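Local coordinates for protein inositol-1-monophosphatase (Nostoc sp., PDB 5ZHH) that probably hydrolyses the phosphate ester of inositol monophosphates to give free inositol, at residues 170-182 with 256-269. Residues are numbered along the deposited sequence; the frame is centred on the assembly and turned at random.
Sequences NNYAEFCHLTHLT and LSRALMQVPPLSAW
The imidazole of His177 lies between Pro264 and Leu181. Pro264 CD sits over one face, 3.6 Å from the centroid of the His177 ring, a CH-pi contact. Leu181 CD1 covers the opposite face near the rim. CG of His177 is anti to the backbone N (chi1 -173°), which brings the ring up against Pro264. With an alanine here, Pro264 and Leu181 would probably face a gap, and water 3 would lose one partner. The tight part is apolar. Leu178 CD1 meets Leu256 CD1 at 3.6 Å, and Ala173 CB meets Val263 CG1 at 3.6 Å. In this inositol monophosphatase fold, helices 172-181 and 253-261 both pack on the five-stranded sheet, and the C-terminal tail then runs along helix 172-181. At its end, the edge of Trp269 points at the face of His180, a T-shaped pair with planes at 77°. Tyr172 meets Trp269 of the second subunit edge-to-face. No direct hydrogen bond joins the segments. Water 1 is held by three bonds between helix and tail: it donates to Ala173 O and Pro264 O and accepts from Trp269 NE1. The looser side has water 2, linking Glu174 OE2 to Leu260 O, and water 3, bridging His177 NE2 and Gln262 OE1 of the exposed Gln262.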
loop_
_atom_site.group_PDB
_atom_site.type_symbol
_atom_site.label_atom_id
_atom_site.label_comp_id
_atom_site.label_asym_id
_atom_site.label_seq_id
_atom_site.Cartn_x
_atom_site.Cartn_y
_atom_site.Cartn_z
ATOM N N ASN A 170 2.032 -39.252 -8.005
ATOM C CA ASN A 170 1.369 -37.968 -8.205
ATOM C C ASN A 170 1.571 -36.980 -7.059
ATOM O O ASN A 170 1.006 -35.884 -7.114
ATOM C CB ASN A 170 -0.129 -38.185 -8.438
ATOM C CG ASN A 170 -0.745 -39.137 -7.435
ATOM O OD1 ASN A 170 -0.390 -39.134 -6.257
ATOM N ND2 ASN A 170 -1.666 -39.973 -7.903
ATOM N N ASN A 171 2.338 -37.347 -6.030
ATOM C CA ASN A 171 2.669 -36.570 -4.835
ATOM C C ASN A 171 1.540 -36.604 -3.805
ATOM O O ASN A 171 1.677 -35.965 -2.756
ATOM C CB ASN A 171 3.009 -35.096 -5.146
ATOM C CG ASN A 171 3.828 -34.431 -4.053
ATOM O OD1 ASN A 171 4.751 -35.028 -3.499
ATOM N ND2 ASN A 171 3.476 -33.198 -3.719
ATOM N N TYR A 172 0.437 -37.322 -4.051
ATOM C CA TYR A 172 -0.641 -37.364 -3.061
ATOM C C TYR A 172 -0.207 -38.093 -1.798
ATOM O O TYR A 172 -0.525 -37.659 -0.682
ATOM C CB TYR A 172 -1.882 -38.048 -3.628
ATOM C CG TYR A 172 -2.539 -37.335 -4.775
ATOM C CD1 TYR A 172 -2.210 -36.021 -5.089
ATOM C CD2 TYR A 172 -3.504 -37.973 -5.539
ATOM C CE1 TYR A 172 -2.811 -35.371 -6.142
ATOM C CE2 TYR A 172 -4.115 -37.328 -6.590
ATOM C CZ TYR A 172 -3.764 -36.024 -6.886
ATOM O OH TYR A 172 -4.361 -35.366 -7.930
ATOM N N ALA A 173 0.485 -39.226 -1.956
ATOM C CA ALA A 173 0.947 -39.979 -0.794
ATOM C C ALA A 173 1.857 -39.130 0.082
ATOM O O ALA A 173 1.737 -39.149 1.314
ATOM C CB ALA A 173 1.665 -41.255 -1.239
ATOM N N GLU A 174 2.776 -38.379 -0.540
ATOM C CA GLU A 174 3.629 -37.462 0.211
ATOM C C GLU A 174 2.807 -36.409 0.946
ATOM O O GLU A 174 3.065 -36.114 2.123
ATOM C CB GLU A 174 4.635 -36.785 -0.727
ATOM C CG GLU A 174 5.799 -37.659 -1.199
ATOM C CD GLU A 174 5.452 -38.623 -2.341
ATOM O OE1 GLU A 174 4.283 -38.659 -2.785
ATOM O OE2 GLU A 174 6.368 -39.351 -2.790
ATOM N N PHE A 175 1.815 -35.823 0.265
ATOM C CA PHE A 175 0.991 -34.791 0.890
ATOM C C PHE A 175 0.270 -35.334 2.118
ATOM O O PHE A 175 0.244 -34.690 3.174
ATOM C CB PHE A 175 -0.016 -34.239 -0.120
ATOM C CG PHE A 175 -0.969 -33.238 0.464
ATOM C CD1 PHE A 175 -0.620 -31.895 0.542
ATOM C CD2 PHE A 175 -2.219 -33.635 0.928
ATOM C CE1 PHE A 175 -1.493 -30.965 1.075
ATOM C CE2 PHE A 175 -3.099 -32.706 1.464
ATOM C CZ PHE A 175 -2.728 -31.370 1.543
ATOM N N CYS A 176 -0.314 -36.532 2.005
ATOM C CA CYS A 176 -1.007 -37.111 3.149
ATOM C C CYS A 176 -0.032 -37.437 4.273
ATOM O O CYS A 176 -0.307 -37.140 5.441
ATOM C CB CYS A 176 -1.771 -38.367 2.721
ATOM S SG CYS A 176 -3.043 -38.064 1.481
ATOM N N HIS A 177 1.117 -38.028 3.934
ATOM C CA HIS A 177 2.116 -38.387 4.938
ATOM C C HIS A 177 2.600 -37.155 5.702
ATOM O O HIS A 177 2.631 -37.145 6.940
ATOM C CB HIS A 177 3.279 -39.109 4.244
ATOM C CG HIS A 177 4.306 -39.682 5.174
ATOM N ND1 HIS A 177 3.980 -40.378 6.318
ATOM C CD2 HIS A 177 5.659 -39.699 5.098
ATOM C CE1 HIS A 177 5.086 -40.779 6.919
ATOM N NE2 HIS A 177 6.120 -40.380 6.199
ATOM N N LEU A 178 2.964 -36.091 4.986
ATOM C CA LEU A 178 3.475 -34.918 5.690
ATOM C C LEU A 178 2.369 -34.144 6.402
ATOM O O LEU A 178 2.632 -33.510 7.433
ATOM C CB LEU A 178 4.241 -34.006 4.736
ATOM C CG LEU A 178 5.738 -34.314 4.615
ATOM C CD1 LEU A 178 6.375 -34.451 6.004
ATOM C CD2 LEU A 178 5.997 -35.561 3.785
ATOM N N THR A 179 1.149 -34.202 5.921
ATOM C CA THR A 179 0.046 -33.543 6.593
ATOM C C THR A 179 -0.204 -34.181 7.955
ATOM O O THR A 179 -0.649 -33.543 8.853
ATOM C CB THR A 179 -1.222 -33.471 5.731
ATOM O OG1 THR A 179 -0.963 -32.745 4.548
ATOM C CG2 THR A 179 -2.331 -32.820 6.423
ATOM N N HIS A 180 0.107 -35.454 8.071
ATOM C CA HIS A 180 -0.022 -36.158 9.327
ATOM C C HIS A 180 1.116 -35.863 10.283
ATOM O O HIS A 180 0.913 -35.796 11.427
ATOM C CB HIS A 180 -0.035 -37.633 9.087
ATOM C CG HIS A 180 -1.355 -38.261 9.337
ATOM N ND1 HIS A 180 -1.496 -39.483 9.937
ATOM C CD2 HIS A 180 -2.595 -37.848 9.027
ATOM C CE1 HIS A 180 -2.769 -39.788 10.011
ATOM N NE2 HIS A 180 -3.458 -38.799 9.481
ATOM N N LEU A 181 2.314 -35.689 9.767
ATOM C CA LEU A 181 3.486 -35.446 10.565
ATOM C C LEU A 181 3.821 -33.993 10.916
ATOM O O LEU A 181 4.719 -33.762 11.647
ATOM C CB LEU A 181 4.687 -35.999 9.876
ATOM C CG LEU A 181 4.679 -37.468 9.617
ATOM C CD1 LEU A 181 5.884 -37.773 8.813
ATOM C CD2 LEU A 181 4.769 -38.117 10.963
ATOM N N THR A 182 3.132 -33.027 10.366
ATOM C CA THR A 182 3.456 -31.662 10.668
ATOM C C THR A 182 2.248 -30.902 11.121
ATOM O O THR A 182 1.238 -31.455 11.300
ATOM C CB THR A 182 3.992 -30.939 9.440
ATOM O OG1 THR A 182 2.951 -30.767 8.495
ATOM C CG2 THR A 182 5.139 -31.665 8.820
ATOM N N LEU A 256 12.739 -33.935 7.053
ATOM C CA LEU A 256 11.816 -33.975 5.926
ATOM C C LEU A 256 12.298 -34.951 4.859
ATOM O O LEU A 256 11.494 -35.675 4.262
ATOM C CB LEU A 256 11.639 -32.566 5.354
ATOM C CG LEU A 256 10.643 -32.367 4.210
ATOM C CD1 LEU A 256 9.328 -33.072 4.491
ATOM C CD2 LEU A 256 10.412 -30.869 4.001
ATOM N N SER A 257 13.610 -34.996 4.613
ATOM C CA SER A 257 14.134 -35.954 3.646
ATOM C C SER A 257 13.817 -37.387 4.074
ATOM O O SER A 257 13.382 -38.206 3.254
ATOM C CB SER A 257 15.642 -35.747 3.482
ATOM O OG SER A 257 16.201 -36.710 2.607
ATOM N N ARG A 258 13.997 -37.697 5.362
ATOM C CA ARG A 258 13.666 -39.029 5.866
ATOM C C ARG A 258 12.193 -39.357 5.634
ATOM O O ARG A 258 11.853 -40.454 5.175
ATOM C CB ARG A 258 14.009 -39.142 7.356
ATOM C CG ARG A 258 13.515 -40.473 7.956
ATOM C CD ARG A 258 13.856 -40.647 9.432
ATOM N NE ARG A 258 12.996 -39.890 10.339
ATOM C CZ ARG A 258 11.852 -40.348 10.839
ATOM N NH1 ARG A 258 11.403 -41.552 10.501
ATOM N NH2 ARG A 258 11.141 -39.582 11.666
ATOM N N ALA A 259 11.302 -38.411 5.943
ATOM C CA ALA A 259 9.877 -38.640 5.717
ATOM C C ALA A 259 9.589 -38.914 4.245
ATOM O O ALA A 259 8.793 -39.802 3.915
ATOM C CB ALA A 259 9.066 -37.446 6.214
ATOM N N LEU A 260 10.252 -38.180 3.348
ATOM C CA LEU A 260 10.075 -38.405 1.914
ATOM C C LEU A 260 10.612 -39.771 1.482
ATOM O O LEU A 260 10.116 -40.349 0.506
ATOM C CB LEU A 260 10.734 -37.268 1.128
ATOM C CG LEU A 260 10.016 -35.924 1.293
ATOM C CD1 LEU A 260 10.795 -34.767 0.648
ATOM C CD2 LEU A 260 8.595 -35.991 0.737
ATOM N N MET A 261 11.641 -40.283 2.161
ATOM C CA MET A 261 12.181 -41.609 1.868
ATOM C C MET A 261 11.337 -42.731 2.446
ATOM O O MET A 261 11.629 -43.904 2.178
ATOM C CB MET A 261 13.606 -41.749 2.412
ATOM C CG MET A 261 14.638 -40.825 1.770
ATOM S SD MET A 261 14.781 -41.077 -0.007
ATOM C CE MET A 261 13.648 -39.844 -0.660
ATOM N N GLN A 262 10.335 -42.411 3.253
ATOM C CA GLN A 262 9.552 -43.410 3.969
ATOM C C GLN A 262 8.068 -43.154 3.778
ATOM O O GLN A 262 7.269 -43.291 4.708
ATOM C CB GLN A 262 9.921 -43.423 5.451
ATOM C CG GLN A 262 11.409 -43.649 5.714
ATOM C CD GLN A 262 11.764 -43.560 7.181
ATOM O OE1 GLN A 262 11.057 -42.926 7.961
ATOM N NE2 GLN A 262 12.875 -44.182 7.564
ATOM N N VAL A 263 7.677 -42.775 2.566
ATOM C CA VAL A 263 6.289 -42.422 2.290
ATOM C C VAL A 263 5.473 -43.696 2.114
ATOM O O VAL A 263 5.761 -44.496 1.213
ATOM C CB VAL A 263 6.182 -41.522 1.049
ATOM C CG1 VAL A 263 4.722 -41.238 0.726
ATOM C CG2 VAL A 263 6.941 -40.222 1.283
ATOM N N PRO A 264 4.440 -43.915 2.920
ATOM C CA PRO A 264 3.552 -45.053 2.688
ATOM C C PRO A 264 2.711 -44.804 1.452
ATOM O O PRO A 264 2.270 -43.670 1.220
ATOM C CB PRO A 264 2.676 -45.086 3.954
ATOM C CG PRO A 264 3.384 -44.230 4.951
ATOM C CD PRO A 264 4.057 -43.166 4.127
ATOM N N PRO A 265 2.449 -45.828 0.644
ATOM C CA PRO A 265 1.595 -45.620 -0.527
ATOM C C PRO A 265 0.169 -45.340 -0.080
ATOM O O PRO A 265 -0.223 -45.631 1.052
ATOM C CB PRO A 265 1.703 -46.942 -1.295
ATOM C CG PRO A 265 2.072 -47.946 -0.272
ATOM C CD PRO A 265 2.823 -47.243 0.820
ATOM N N LEU A 266 -0.609 -44.739 -0.984
ATOM C CA LEU A 266 -1.997 -44.432 -0.651
ATOM C C LEU A 266 -2.771 -45.700 -0.310
ATOM O O LEU A 266 -3.633 -45.692 0.578
ATOM C CB LEU A 266 -2.668 -43.673 -1.798
ATOM C CG LEU A 266 -2.266 -42.202 -1.955
ATOM C CD1 LEU A 266 -3.008 -41.547 -3.116
ATOM C CD2 LEU A 266 -2.506 -41.438 -0.660
ATOM N N SER A 267 -2.466 -46.803 -0.998
ATOM C CA SER A 267 -3.143 -48.074 -0.752
ATOM C C SER A 267 -2.965 -48.573 0.676
ATOM O O SER A 267 -3.766 -49.396 1.136
ATOM C CB SER A 267 -2.635 -49.131 -1.728
ATOM O OG SER A 267 -1.259 -49.378 -1.509
ATOM N N ALA A 268 -1.942 -48.098 1.391
ATOM C CA ALA A 268 -1.750 -48.504 2.776
ATOM C C ALA A 268 -2.663 -47.744 3.726
ATOM O O ALA A 268 -2.735 -48.090 4.910
ATOM C CB ALA A 268 -0.289 -48.313 3.192
ATOM N N TRP A 269 -3.356 -46.722 3.235
ATOM C CA TRP A 269 -4.340 -45.997 4.025
ATOM C C TRP A 269 -5.695 -46.697 3.964
ATOM O O TRP A 269 -6.596 -46.384 4.743
ATOM C CB TRP A 269 -4.470 -44.553 3.531
ATOM C CG TRP A 269 -3.241 -43.717 3.751
ATOM C CD1 TRP A 269 -2.083 -43.761 3.032
ATOM C CD2 TRP A 269 -3.054 -42.701 4.751
ATOM N NE1 TRP A 269 -1.184 -42.834 3.522
ATOM C CE2 TRP A 269 -1.756 -42.175 4.578
ATOM C CE3 TRP A 269 -3.858 -42.191 5.776
ATOM C CZ2 TRP A 269 -1.243 -41.162 5.391
ATOM C CZ3 TRP A 269 -3.347 -41.184 6.583
ATOM C CH2 TRP A 269 -2.049 -40.681 6.386
HETATM O O HOH W 1 1.063 -41.610 2.441
HETATM O O HOH W 2 8.977 -39.289 -1.977
HETATM O O HOH W 3 8.580 -41.346 8.052
#